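Local atomic coordinates of cytoplasmic protein (Cryptococcus neoformans var. grubii serotype A, PDB entry 7LPO), a protein that probably hydrolyses steryl beta-glucosides, releasing glucose from the sterol, as a sterylglucosidase of glycoside hydrolase family 5. Residues 72-75 with 76-80; 84-87 with 88-92; 125-128 with 129-133. One frame throughout, in Å; residues are numbered along the deposited sequence.

Interaction 1 (72-75 with 76-80); sequences FINK and PLNLD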
loop_
_atom_site.group_PDB
_atom_site.type_symbol
_atom_site.label_atom_id
_atom_site.label_comp_id
_atom_site.label_asym_id
_atom_site.label_seq_id
_atom_site.Cartn_x
_atom_site.Cartn_y
_atom_site.Cartn_z
ATOM N N PHE A 72 19.339 4.471 4.840
ATOM C CA PHE A 72 18.110 3.871 5.325
ATOM C C PHE A 72 18.343 2.845 6.420
ATOM O O PHE A 72 17.374 2.255 6.903
ATOM C CB PHE A 72 17.366 3.197 4.174
ATOM C CG PHE A 72 16.728 4.156 3.218
ATOM C CD1 PHE A 72 17.486 4.815 2.254
ATOM C CD2 PHE A 72 15.376 4.394 3.273
ATOM C CE1 PHE A 72 16.900 5.690 1.369
ATOM C CE2 PHE A 72 14.775 5.269 2.389
ATOM C CZ PHE A 72 15.527 5.910 1.434
ATOM N N ILE A 73 19.593 2.618 6.828
ATOM C CA ILE A 73 19.865 1.562 7.794
ATOM C C ILE A 73 19.097 1.821 9.080
ATOM O O ILE A 73 18.990 2.962 9.549
ATOM C CB ILE A 73 21.371 1.453 8.081
ATOM C CG1 ILE A 73 22.126 1.043 6.820
ATOM C CG2 ILE A 73 21.614 0.456 9.202
ATOM C CD1 ILE A 73 22.310 -0.443 6.671
ATOM N N ASN A 74 18.565 0.745 9.659
ATOM C CA ASN A 74 17.853 0.711 10.932
ATOM C C ASN A 74 16.432 1.243 10.825
ATOM O O ASN A 74 15.792 1.474 11.858
ATOM C CB ASN A 74 18.613 1.466 12.027
ATOM C CG ASN A 74 19.699 0.613 12.661
ATOM O OD1 ASN A 74 19.560 -0.609 12.778
ATOM N ND2 ASN A 74 20.791 1.251 13.062
ATOM N N LYS A 75 15.908 1.421 9.616
ATOM C CA LYS A 75 14.477 1.544 9.394
ATOM C C LYS A 75 14.029 0.373 8.532
ATOM O O LYS A 75 14.626 0.136 7.474
ATOM C CB LYS A 75 14.120 2.864 8.704
ATOM C CG LYS A 75 14.414 4.096 9.542
ATOM C CD LYS A 75 14.600 5.304 8.639
ATOM C CE LYS A 75 13.727 6.456 9.099
ATOM N NZ LYS A 75 13.295 7.276 7.940
ATOM N N PRO A 76 12.958 -0.336 8.892
ATOM C CA PRO A 76 11.954 0.081 9.883
ATOM C C PRO A 76 12.305 -0.166 11.344
ATOM O O PRO A 76 11.749 0.503 12.210
ATOM C CB PRO A 76 10.721 -0.763 9.501
ATOM C CG PRO A 76 11.322 -2.045 8.957
ATOM C CD PRO A 76 12.621 -1.626 8.256
ATOM N N LEU A 77 13.201 -1.103 11.620
ATOM C CA LEU A 77 13.501 -1.508 12.985
ATOM C C LEU A 77 14.977 -1.294 13.290
ATOM O O LEU A 77 15.847 -1.676 12.500
ATOM C CB LEU A 77 13.130 -2.970 13.193
ATOM C CG LEU A 77 11.642 -3.309 13.182
ATOM C CD1 LEU A 77 11.502 -4.819 13.312
ATOM C CD2 LEU A 77 10.874 -2.592 14.282
ATOM N N ASN A 78 15.252 -0.675 14.435
ATOM C CA ASN A 78 16.621 -0.481 14.889
ATOM C C ASN A 78 17.128 -1.774 15.523
ATOM O O ASN A 78 16.529 -2.290 16.473
ATOM C CB ASN A 78 16.693 0.672 15.879
ATOM C CG ASN A 78 18.116 1.080 16.179
ATOM O OD1 ASN A 78 18.947 0.255 16.552
ATOM N ND2 ASN A 78 18.410 2.353 16.001
ATOM N N LEU A 79 18.214 -2.310 14.982
ATOM C CA LEU A 79 18.766 -3.574 15.451
ATOM C C LEU A 79 19.941 -3.380 16.401
ATOM O O LEU A 79 20.524 -4.368 16.851
ATOM C CB LEU A 79 19.190 -4.436 14.253
ATOM C CG LEU A 79 18.063 -4.774 13.264
ATOM C CD1 LEU A 79 18.613 -5.487 12.022
ATOM C CD2 LEU A 79 16.976 -5.621 13.890
ATOM N N ASP A 80 20.290 -2.137 16.728
ATOM C CA ASP A 80 21.410 -1.864 17.619
ATOM C C ASP A 80 20.994 -1.578 19.056
ATOM O O ASP A 80 21.826 -1.724 19.959
ATOM C CB ASP A 80 22.225 -0.667 17.106
ATOM C CG ASP A 80 22.838 -0.911 15.735
ATOM O OD1 ASP A 80 23.147 -2.079 15.413
ATOM O OD2 ASP A 80 23.007 0.065 14.975
HETATM O O HOH W 1 22.056 -2.046 12.389
#
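Asn74 lays its carboxamide flat over that of Asn78, the two planes only 10° apart and stacked, with Asn74 CG 3.9 Å from Asn78 CG. Both ends of the Asn74 amide then reach past this stack to the residues that follow. Its OD1 accepts the backbone N-H of Leu79 at 3.1 Å in an almost straight bond, the donor standing above the carbonyl plane. At the other end of the amide, ND2 gives a hydrogen to Asp80 OD2 at 3.2 Å; here the carboxylate is turned nearly perpendicular to the amide (89°); OD2 lies close to the amide plane, and the N-H reaches it from above the carboxylate plane. A water joins the same two side chains a second time, donating to Asn74 OD1 and Asp80 OD1. The amide is therefore fixed at both its oxygen and its nitrogen, which leaves little doubt about its flip.

Asn78 makes a bond of its own further along the chain: with CG anti to its backbone N (chi1 -169°), OD1 takes the N-H of Asp80 at 2.7 Å, in the carbonyl plane. The chain doubles back through a cis peptide between Lys75 and Pro76, and Lys75 sends NZ away to the carbonyls of Ser46 and His49. Within the loop between helices 61-66 and 83-93 this stretch combines two classical turns: a type II beta turn from Phe72 to Lys75 and an Asx turn at Asn78.

Interaction 2 (84-87 with 88-92); sequences ADLH and LARLK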
loop_
_atom_site.group_PDB
_atom_site.type_symbol
_atom_site.label_atom_id
_atom_site.label_comp_id
_atom_site.label_asym_id
_atom_site.label_seq_id
_atom_site.Cartn_x
_atom_site.Cartn_y
_atom_site.Cartn_z
ATOM N N ALA A 84 13.982 -3.432 18.511
ATOM C CA ALA A 84 13.340 -4.173 17.427
ATOM C C ALA A 84 12.484 -5.319 17.956
ATOM O O ALA A 84 11.388 -5.575 17.441
ATOM C CB ALA A 84 14.394 -4.698 16.453
ATOM N N ASP A 85 12.969 -6.030 18.976
ATOM C CA ASP A 85 12.219 -7.167 19.495
ATOM C C ASP A 85 10.950 -6.726 20.212
ATOM O O ASP A 85 9.967 -7.472 20.235
ATOM C CB ASP A 85 13.091 -7.990 20.441
ATOM C CG ASP A 85 14.228 -8.689 19.720
ATOM O OD1 ASP A 85 13.957 -9.689 19.026
ATOM O OD2 ASP A 85 15.389 -8.224 19.828
ATOM N N LEU A 86 10.959 -5.542 20.824
ATOM C CA LEU A 86 9.771 -5.076 21.530
ATOM C C LEU A 86 8.642 -4.764 20.555
ATOM O O LEU A 86 7.478 -5.068 20.831
ATOM C CB LEU A 86 10.119 -3.848 22.365
ATOM C CG LEU A 86 9.075 -3.428 23.397
ATOM C CD1 LEU A 86 8.617 -4.592 24.263
ATOM C CD2 LEU A 86 9.628 -2.299 24.281
ATOM N N HIS A 87 8.970 -4.175 19.402
ATOM C CA HIS A 87 7.944 -3.884 18.407
ATOM C C HIS A 87 7.341 -5.165 17.847
ATOM O O HIS A 87 6.116 -5.288 17.735
ATOM C CB HIS A 87 8.534 -3.041 17.287
ATOM C CG HIS A 87 8.852 -1.638 17.694
ATOM N ND1 HIS A 87 7.892 -0.756 18.137
ATOM C CD2 HIS A 87 10.024 -0.965 17.722
ATOM C CE1 HIS A 87 8.458 0.402 18.419
ATOM N NE2 HIS A 87 9.751 0.306 18.166
ATOM N N LEU A 88 8.186 -6.135 17.488
ATOM C CA LEU A 88 7.665 -7.389 16.958
ATOM C C LEU A 88 6.864 -8.132 18.019
ATOM O O LEU A 88 5.835 -8.743 17.714
ATOM C CB LEU A 88 8.806 -8.258 16.427
ATOM C CG LEU A 88 9.568 -7.676 15.231
ATOM C CD1 LEU A 88 10.853 -8.457 14.933
ATOM C CD2 LEU A 88 8.699 -7.648 13.980
ATOM N N ALA A 89 7.313 -8.089 19.272
ATOM C CA ALA A 89 6.547 -8.706 20.347
ATOM C C ALA A 89 5.157 -8.101 20.428
ATOM O O ALA A 89 4.162 -8.821 20.568
ATOM C CB ALA A 89 7.276 -8.538 21.680
ATOM N N ARG A 90 5.074 -6.774 20.344
ATOM C CA ARG A 90 3.782 -6.108 20.397
ATOM C C ARG A 90 2.893 -6.578 19.256
ATOM O O ARG A 90 1.733 -6.945 19.465
ATOM C CB ARG A 90 3.987 -4.596 20.349
ATOM C CG ARG A 90 2.719 -3.771 20.552
ATOM C CD ARG A 90 3.053 -2.265 20.634
ATOM N NE ARG A 90 3.850 -1.930 21.818
ATOM C CZ ARG A 90 5.110 -1.504 21.794
ATOM N NH1 ARG A 90 5.757 -1.342 20.642
ATOM N NH2 ARG A 90 5.723 -1.225 22.931
ATOM N N LEU A 91 3.428 -6.588 18.038
ATOM C CA LEU A 91 2.627 -7.004 16.894
ATOM C C LEU A 91 2.162 -8.447 17.049
ATOM O O LEU A 91 1.006 -8.772 16.755
ATOM C CB LEU A 91 3.431 -6.829 15.610
ATOM C CG LEU A 91 3.861 -5.400 15.289
ATOM C CD1 LEU A 91 4.779 -5.342 14.070
ATOM C CD2 LEU A 91 2.634 -4.511 15.063
ATOM N N LYS A 92 3.040 -9.327 17.535
ATOM C CA LYS A 92 2.637 -10.719 17.717
ATOM C C LYS A 92 1.590 -10.855 18.817
ATOM O O LYS A 92 0.626 -11.618 18.676
ATOM C CB LYS A 92 3.857 -11.587 18.035
ATOM C CG LYS A 92 3.682 -13.051 17.636
ATOM C CD LYS A 92 3.848 -13.213 16.129
ATOM C CE LYS A 92 3.641 -14.652 15.679
ATOM N NZ LYS A 92 2.336 -14.837 14.982
#
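His87 and Arg90 run side by side off the same flank of the helix, both pointing the same way, and bring His87 ND1 to 3.3 Å from Arg90 NH1. His87 ND1 lies at the edge of the guanidinium, near its plane, while the two planes are inclined by 67°. Arg90 gets there by leaving the backbone with CG anti to N and then bending at chi3 (-66°), which folds the guanidinium back along the helix. Leu86 O then lies over one face, offset toward the rim of the group, and NH2 comes to 4.0 Å from Leu86 CG.

Underneath, the backbone supplies the usual i to i+4 ladder: Leu88 N to Ala84 O, Ala89 N to Asp85 O at 2.9 Å, Arg90 N to Leu86 O at 3.0 Å and Leu91 N to His87 O. Leu88 and Leu91 each rest CG against the carbonyl oxygen one turn back, Leu91 CG being 3.3 Å from His87 O.

What settles the polar pair lies in the next shell. The hydroxyl of Tyr573 hydrogen-bonds both His87 ND1 and Arg90 NH1, Arg90 NE is taken up by Leu654 O, and Trp593 meets the His87 ring edge-to-face. Asp85, leaving the helix in another direction, uses OD1 for both Lys130 NZ and Trp134 NE1. His87 and Arg90 thus tie helix 83-93 to the loops holding Tyr573 and Trp593, and Arg90 also to helix 652-656, while Asp85 ties it to helix 118-133, just before the chain enters strand 98-104.

Interaction 3 (125-128 with 129-133); sequences IAVL and RKCKE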
loop_
_atom_site.group_PDB
_atom_site.type_symbol
_atom_site.label_atom_id
_atom_site.label_comp_id
_atom_site.label_asym_id
_atom_site.label_seq_id
_atom_site.Cartn_x
_atom_site.Cartn_y
_atom_site.Cartn_z
ATOM N N ILE A 125 17.833 -8.317 5.337
ATOM C CA ILE A 125 17.913 -9.739 5.657
ATOM C C ILE A 125 17.937 -9.945 7.164
ATOM O O ILE A 125 17.274 -10.843 7.692
ATOM C CB ILE A 125 19.143 -10.366 4.974
ATOM C CG1 ILE A 125 18.815 -10.643 3.506
ATOM C CG2 ILE A 125 19.587 -11.620 5.705
ATOM C CD1 ILE A 125 20.032 -10.865 2.634
ATOM N N ALA A 126 18.705 -9.118 7.878
ATOM C CA ALA A 126 18.743 -9.206 9.333
ATOM C C ALA A 126 17.372 -8.932 9.934
ATOM O O ALA A 126 16.948 -9.617 10.871
ATOM C CB ALA A 126 19.770 -8.215 9.888
ATOM N N VAL A 127 16.667 -7.922 9.423
ATOM C CA VAL A 127 15.305 -7.663 9.885
ATOM C C VAL A 127 14.411 -8.861 9.595
ATOM O O VAL A 127 13.641 -9.302 10.450
ATOM C CB VAL A 127 14.748 -6.383 9.239
ATOM C CG1 VAL A 127 13.272 -6.201 9.598
ATOM C CG2 VAL A 127 15.566 -5.179 9.663
ATOM N N LEU A 128 14.517 -9.422 8.391
ATOM C CA LEU A 128 13.696 -10.582 8.059
ATOM C C LEU A 128 13.987 -11.754 8.990
ATOM O O LEU A 128 13.075 -12.498 9.362
ATOM C CB LEU A 128 13.921 -10.982 6.602
ATOM C CG LEU A 128 13.449 -9.938 5.596
ATOM C CD1 LEU A 128 13.796 -10.348 4.171
ATOM C CD2 LEU A 128 11.936 -9.691 5.749
ATOM N N ARG A 129 15.244 -11.922 9.397
ATOM C CA ARG A 129 15.574 -13.019 10.302
ATOM C C ARG A 129 14.855 -12.876 11.638
ATOM O O ARG A 129 14.350 -13.863 12.186
ATOM C CB ARG A 129 17.086 -13.088 10.515
ATOM C CG ARG A 129 17.833 -13.714 9.347
ATOM C CD ARG A 129 19.122 -14.370 9.811
ATOM N NE ARG A 129 20.172 -14.282 8.803
ATOM C CZ ARG A 129 20.324 -15.144 7.803
ATOM N NH1 ARG A 129 19.485 -16.172 7.669
ATOM N NH2 ARG A 129 21.318 -14.979 6.936
ATOM N N LYS A 130 14.804 -11.659 12.184
ATOM C CA LYS A 130 14.076 -11.445 13.433
ATOM C C LYS A 130 12.578 -11.660 13.249
ATOM O O LYS A 130 11.915 -12.219 14.131
ATOM C CB LYS A 130 14.347 -10.043 13.974
ATOM C CG LYS A 130 15.688 -9.915 14.670
ATOM C CD LYS A 130 15.793 -8.623 15.466
ATOM C CE LYS A 130 16.834 -8.741 16.572
ATOM N NZ LYS A 130 16.496 -9.815 17.554
ATOM N N CYS A 131 12.016 -11.220 12.118
ATOM C CA CYS A 131 10.612 -11.525 11.846
ATOM C C CYS A 131 10.371 -13.029 11.876
ATOM O O CYS A 131 9.356 -13.495 12.404
ATOM C CB CYS A 131 10.191 -10.950 10.496
ATOM S SG CYS A 131 10.331 -9.144 10.408
ATOM N N LYS A 132 11.303 -13.806 11.326
ATOM C CA LYS A 132 11.143 -15.257 11.322
ATOM C C LYS A 132 11.213 -15.825 12.733
ATOM O O LYS A 132 10.429 -16.710 13.092
ATOM C CB LYS A 132 12.212 -15.891 10.435
ATOM C CG LYS A 132 12.087 -17.395 10.267
ATOM C CD LYS A 132 13.276 -17.934 9.484
ATOM C CE LYS A 132 13.280 -19.452 9.465
ATOM N NZ LYS A 132 14.676 -19.967 9.336
ATOM N N GLU A 133 12.143 -15.325 13.547
ATOM C CA GLU A 133 12.240 -15.784 14.927
ATOM C C GLU A 133 10.931 -15.562 15.672
ATOM O O GLU A 133 10.547 -16.374 16.521
ATOM C CB GLU A 133 13.384 -15.064 15.644
ATOM C CG GLU A 133 14.761 -15.614 15.329
ATOM C CD GLU A 133 15.865 -14.607 15.607
ATOM O OE1 GLU A 133 16.788 -14.484 14.766
ATOM O OE2 GLU A 133 15.808 -13.935 16.663
#
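This is a one-turn contact within helix 118-133, close to its end, where Ile125 and Arg129 lie alongside each other and point the same way. Ile125 CG2 sits over one face of the Arg129 guanidinium, 4.0 Å from NH2, so a methyl group covers the flat cation while its N-H groups look outward to other partners. The arginine chain, bent at chi3 (-147°), keeps its CG against Ile125 O at 3.4 Å before the guanidinium turns back beside the CG2 methyl. NH1 forms a salt bridge with Asp257 and NH2 bonds the carbonyl of Glu254, which hold the group at the end of helix 232-254.

The helix belongs to the TIM-barrel region of this family 5 glycosidase, and follows strand 98-104 and precedes strand 137-143, parallel neighbours in the barrel; strand, helix and strand form a beta-alpha-beta unit of the TIM barrel, as in family 5 glycosidases. Its inward side carries Val127, Leu128 and Cys131: Val127 touches Tyr101, Cys131 touches Leu99, and Leu128 packs on Val138 and Met140 as well as on Ile251 of helix 232-254. Val127 CG1 and Cys131 SG meet at 4.2 Å. Cys131 has SG anti to its carbonyl carbon (chi1 -61°), a setting that brings the sulfur back to 3.3 Å from Val127 O.

Four i to i+4 backbone bonds carry the helix through this turn, from Arg129 N to Ile125 O at 2.9 Å through to Lys132 N to Leu128 O at 3.0 Å.

Overall arrangement
The three contacts follow one another along the chain and close into a triangle on the same side of the molecule's centre, with centres 14 Å apart for interactions 1 and 2 and 12 Å for each of the other pairs. Leu79 joins interaction 1 to both helices: its CD2 lies 3.8 Å from Ala84 CB and 3.6 Å from Lys130 CD, and its CD1 3.7 Å from Ala126 CB. Interactions 2 and 3 are linked by the salt bridge from Lys130 NZ to Asp85 OD1, at 2.9 Å, with Leu88 CD1 packed 4.0 Å from Lys130 CB beside it. The loop at 72-80 thus lies against two helices that are also joined directly to each other.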